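Local coordinates for protein ribokinase (Arabidopsis thaliana, PDB 6ILT) that phosphorylates ribose at O-5, using ATP and a divalent cation, most likely magnesium, to make D-ribose 5-phosphate, at residues G258-A263 against A283-L288; T36-K41 against G294-M299. All coordinates share one frame; numbering follows the deposited sequence.

Interaction 1. Residues G258-A263 against A283-L288. With ATP (adenosine-5'-triphosphate), chain G.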
# COMPACT_ATOMS: atom_id res chain seq x y z
N GLY B 258 -22.86 -2.21 0.83
CA GLY B 258 -23.55 -1.77 -0.36
C GLY B 258 -23.21 -2.60 -1.59
O GLY B 258 -24.09 -2.89 -2.40
N ASP B 259 -21.94 -2.97 -1.74
CA ASP B 259 -21.51 -3.84 -2.85
C ASP B 259 -22.09 -5.25 -2.78
O ASP B 259 -22.55 -5.80 -3.79
CB ASP B 259 -19.99 -3.93 -2.87
CG ASP B 259 -19.35 -2.60 -3.18
OD1 ASP B 259 -19.96 -1.83 -3.97
OD2 ASP B 259 -18.25 -2.33 -2.63
N THR B 260 -22.06 -5.85 -1.59
CA THR B 260 -22.70 -7.13 -1.36
C THR B 260 -24.16 -7.05 -1.72
O THR B 260 -24.67 -7.91 -2.44
CB THR B 260 -22.61 -7.55 0.12
OG1 THR B 260 -21.24 -7.47 0.56
CG2 THR B 260 -23.14 -8.95 0.33
N PHE B 261 -24.85 -6.02 -1.21
CA PHE B 261 -26.29 -5.85 -1.47
C PHE B 261 -26.59 -5.85 -2.98
O PHE B 261 -27.48 -6.56 -3.45
CB PHE B 261 -26.81 -4.55 -0.85
CG PHE B 261 -28.33 -4.40 -0.95
CD1 PHE B 261 -28.91 -3.83 -2.08
CD2 PHE B 261 -29.17 -4.84 0.08
CE1 PHE B 261 -30.31 -3.70 -2.18
CE2 PHE B 261 -30.58 -4.71 -0.01
CZ PHE B 261 -31.14 -4.14 -1.15
N THR B 262 -25.83 -5.05 -3.72
CA THR B 262 -26.09 -4.87 -5.15
C THR B 262 -25.77 -6.12 -5.93
O THR B 262 -26.54 -6.51 -6.79
CB THR B 262 -25.26 -3.69 -5.74
OG1 THR B 262 -25.47 -2.50 -4.98
CG2 THR B 262 -25.65 -3.42 -7.18
N ALA B 263 -24.63 -6.75 -5.63
CA ALA B 263 -24.25 -7.96 -6.35
C ALA B 263 -25.20 -9.12 -6.02
O ALA B 263 -25.60 -9.87 -6.90
CB ALA B 263 -22.84 -8.33 -6.03
N ALA B 283 -30.87 -8.10 1.12
CA ALA B 283 -30.83 -7.61 2.50
C ALA B 283 -30.13 -8.63 3.44
O ALA B 283 -29.37 -8.25 4.34
CB ALA B 283 -32.22 -7.30 3.01
N ALA B 284 -30.39 -9.90 3.22
CA ALA B 284 -29.82 -10.97 4.02
C ALA B 284 -28.31 -11.04 3.80
O ALA B 284 -27.55 -11.11 4.76
CB ALA B 284 -30.48 -12.30 3.69
N ALA B 285 -27.87 -10.99 2.54
CA ALA B 285 -26.44 -11.03 2.25
C ALA B 285 -25.72 -9.84 2.87
O ALA B 285 -24.64 -9.99 3.45
CB ALA B 285 -26.18 -11.09 0.75
N ALA B 286 -26.30 -8.66 2.74
CA ALA B 286 -25.66 -7.48 3.30
C ALA B 286 -25.63 -7.57 4.84
O ALA B 286 -24.68 -7.12 5.47
CB ALA B 286 -26.36 -6.21 2.85
N SER B 287 -26.68 -8.14 5.42
CA SER B 287 -26.71 -8.35 6.87
C SER B 287 -25.50 -9.17 7.34
O SER B 287 -24.88 -8.83 8.35
CB SER B 287 -28.00 -9.05 7.29
OG SER B 287 -28.16 -8.95 8.70
N LEU B 288 -25.15 -10.22 6.60
CA LEU B 288 -24.02 -11.08 7.00
C LEU B 288 -22.66 -10.40 6.84
O LEU B 288 -21.80 -10.49 7.72
CB LEU B 288 -24.05 -12.37 6.19
CG LEU B 288 -25.25 -13.24 6.58
CD1 LEU B 288 -25.35 -14.47 5.68
CD2 LEU B 288 -25.10 -13.63 8.05
PG ATP G . -21.10 1.56 1.03
O1G ATP G . -20.94 1.81 -0.40
O2G ATP G . -20.75 2.72 1.87
O3G ATP G . -20.45 0.33 1.48
PB ATP G . -23.94 2.00 0.77
O1B ATP G . -23.97 1.99 -0.70
O2B ATP G . -24.07 3.26 1.49
O3B ATP G . -22.63 1.31 1.30
PA ATP G . -26.05 1.16 2.53
O1A ATP G . -27.34 1.65 2.02
O2A ATP G . -25.43 1.93 3.62
O3A ATP G . -25.03 1.01 1.33
O5' ATP G . -26.18 -0.34 2.99
C5' ATP G . -26.62 -1.31 2.04
C4' ATP G . -27.47 -2.34 2.74
O4' ATP G . -26.69 -2.97 3.78
C3' ATP G . -28.70 -1.81 3.48
O3' ATP G . -29.80 -1.65 2.61
C2' ATP G . -28.96 -2.95 4.46
O2' ATP G . -29.79 -3.95 3.91
C1' ATP G . -27.55 -3.44 4.79
N9 ATP G . -27.12 -2.91 6.04
C8 ATP G . -26.45 -1.76 6.27
N7 ATP G . -26.25 -1.53 7.54
C5 ATP G . -26.85 -2.60 8.18
C6 ATP G . -26.99 -2.94 9.53
N6 ATP G . -26.55 -2.19 10.53
N1 ATP G . -27.66 -4.07 9.81
C2 ATP G . -28.13 -4.81 8.81
N3 ATP G . -28.05 -4.59 7.51
C4 ATP G . -27.39 -3.45 7.26
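Phe261 and Ala286 have the nearest CA atoms, 5.1 Å apart, of two helices packed nearly antiparallel: the short segments run at 153° with axes 7.9 Å apart. Consecutive in the chain, they form a helical hairpin of the PfkB kinase fold. The first helix begins in the family's GAGD motif, whose Asp259 is the predicted proton acceptor.

The packing is apolar. The CB atoms of Phe261 and Ala286 lie 4.1 Å apart, and Ala286 CB also sits at the ring's edge, near its plane. With CG anti to the backbone N (chi1 -174°), the ring reaches along the second helix, and CE2 comes within 3.6 Å of Ala283 N. Replacing Phe261 by an alanine would probably open a gap beside Ala283 and the ribose of ATP. The preceding residue, Thr260, lays its methyl CG2 3.7 Å from Ala285 CB, while OG1 turns aside to hydrogen-bond Gly256 O.

Both helices also border ATP. Gly258 suits the phosphates, since a modelled CB there would fall 2.4 Å from O1B of ATP. The ribose lies close to the second helix at the small side chain of Ala286, whose CB stands 3.4 Å from ATP O4'.

Interaction 2. Residues T36-K41 against G294-M299. With NA (sodium ion), chain J.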
# COMPACT_ATOMS: atom_id res chain seq x y z
N THR B 36 -3.60 -3.65 4.38
CA THR B 36 -3.87 -3.49 2.98
C THR B 36 -4.79 -4.60 2.55
O THR B 36 -4.51 -5.76 2.82
CB THR B 36 -2.60 -3.52 2.16
OG1 THR B 36 -1.91 -2.29 2.36
CG2 THR B 36 -2.94 -3.65 0.68
N LEU B 37 -5.90 -4.26 1.91
CA LEU B 37 -6.84 -5.28 1.45
C LEU B 37 -7.20 -5.11 -0.02
O LEU B 37 -7.22 -4.00 -0.55
CB LEU B 37 -8.11 -5.24 2.29
CG LEU B 37 -8.02 -5.94 3.65
CD1 LEU B 37 -7.30 -5.08 4.67
CD2 LEU B 37 -9.41 -6.33 4.14
N ALA B 38 -7.46 -6.23 -0.68
CA ALA B 38 -8.07 -6.21 -2.00
C ALA B 38 -9.48 -5.65 -1.89
O ALA B 38 -10.31 -6.17 -1.14
CB ALA B 38 -8.09 -7.60 -2.61
N GLY B 39 -9.75 -4.59 -2.64
CA GLY B 39 -11.10 -4.03 -2.73
C GLY B 39 -11.35 -3.31 -4.04
O GLY B 39 -10.85 -3.71 -5.09
N GLY B 40 -12.09 -2.22 -3.97
CA GLY B 40 -12.62 -1.61 -5.18
C GLY B 40 -14.00 -2.18 -5.41
O GLY B 40 -14.23 -3.39 -5.25
N LYS B 41 -14.93 -1.31 -5.78
CA LYS B 41 -16.33 -1.70 -5.90
C LYS B 41 -16.52 -2.82 -6.91
O LYS B 41 -17.33 -3.71 -6.68
CB LYS B 41 -17.18 -0.49 -6.27
CG LYS B 41 -16.91 0.72 -5.36
CD LYS B 41 -18.01 0.98 -4.36
CE LYS B 41 -19.26 1.52 -5.04
NZ LYS B 41 -20.51 1.04 -4.37
N GLY B 294 -13.65 -6.28 7.02
CA GLY B 294 -13.22 -6.38 5.63
C GLY B 294 -14.44 -6.43 4.71
O GLY B 294 -15.56 -6.70 5.16
N ALA B 295 -14.22 -6.17 3.43
CA ALA B 295 -15.29 -6.29 2.45
C ALA B 295 -15.30 -7.70 1.90
O ALA B 295 -16.16 -8.51 2.25
CB ALA B 295 -15.14 -5.28 1.34
N ILE B 296 -14.35 -8.00 1.03
CA ILE B 296 -14.29 -9.32 0.41
C ILE B 296 -14.21 -10.47 1.44
O ILE B 296 -14.85 -11.50 1.25
CB ILE B 296 -13.10 -9.38 -0.57
CG1 ILE B 296 -13.42 -8.47 -1.76
CG2 ILE B 296 -12.83 -10.82 -0.98
CD1 ILE B 296 -12.33 -8.34 -2.80
N PRO B 297 -13.46 -10.29 2.54
CA PRO B 297 -13.50 -11.37 3.54
C PRO B 297 -14.86 -11.61 4.21
O PRO B 297 -15.14 -12.75 4.60
CB PRO B 297 -12.48 -10.91 4.58
CG PRO B 297 -11.50 -10.09 3.79
CD PRO B 297 -12.36 -9.35 2.81
N SER B 298 -15.69 -10.59 4.34
CA SER B 298 -16.97 -10.79 5.00
C SER B 298 -18.08 -11.36 4.10
O SER B 298 -19.19 -11.59 4.58
CB SER B 298 -17.45 -9.46 5.62
OG SER B 298 -17.85 -8.52 4.64
N MET B 299 -17.79 -11.62 2.83
CA MET B 299 -18.88 -11.97 1.90
C MET B 299 -19.41 -13.38 2.09
O MET B 299 -18.66 -14.36 2.06
CB MET B 299 -18.45 -11.76 0.45
CG MET B 299 -19.00 -10.46 -0.11
SD MET B 299 -17.77 -9.66 -1.12
CE MET B 299 -18.02 -7.92 -0.73
NA NA J . -17.90 -6.10 6.24
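Gly39 and Ile296 bring the two backbones nearest, 6.9 Å between their CA atoms, and Leu37 and Gly294 follow at 7.7 Å. At this spacing segment 36-41, strand up to Gly39 and then turning into a helix, and the irregular loop 294-299 meet through van der Waals contacts, without hydrogen bonds between them. Two glycines have backbone angles that a side chain would tolerate poorly: Gly40 with phi 92°, at the N-cap of the next helix, and Gly294 with phi 97°. A CB on Gly294 would also crowd Leu37 CD2 and Pro297 CG.

Ile296 supplies the loop's closest contact. Its CG1 branch stands anti to the carbonyl carbon (chi1 -68°) and extends CD1 toward the strand, where the methyl lies 3.4 Å from Ala38 O and 4.3 Å from Ala38 CB. Leu37 approaches from the strand side: its CD2 methyl rests 4.1 Å from Gly294 CA and 4.3 Å from Pro297 CG.

The strand ends in the GGKGAN sequence of PfkB sugar kinases, where Gly40 and Lys41 are predicted to bind substrate; Lys41 N is hydrogen-bonded to Glu144 OE1. Strand 33-39 borders the lid sheet, pairing through Leu37 and Gly39 with strand 12-19, and Thr36 packs on His67 of the second subunit.

Away from the lid, two oxygens of the loop bind a metal, in what is predicted to be the potassium site and here holds a sodium ion. Gly294 O binds it at 2.6 Å and Ser298 OG at 2.9 Å, joined by the carbonyl oxygens of Asp253, Thr255, Cys289 and Val292.

In the fold
From the N terminus, after strand 5-8 of the large sheet, the chain forms the first strands of the lid sheet, including edge strand 33-39, which carries one side of interaction 2; its partner, segment 294-299, lies near the C terminus, with 252 residues between the segments, so this contact closes a long loop. Interaction 1 lies wholly within that loop, its two segments, on helices 257-270 and 275-289, separated by 19 residues. The centres of the two interactions are about 13 Å apart, and they touch: Lys41 NZ makes a 2.9 Å salt bridge to Asp259 OD1, and Met299 CE packs 3.5 Å from Thr260 OG1. The lid strand, the metal-binding loop and the nucleotide-side helical hairpin are tied together.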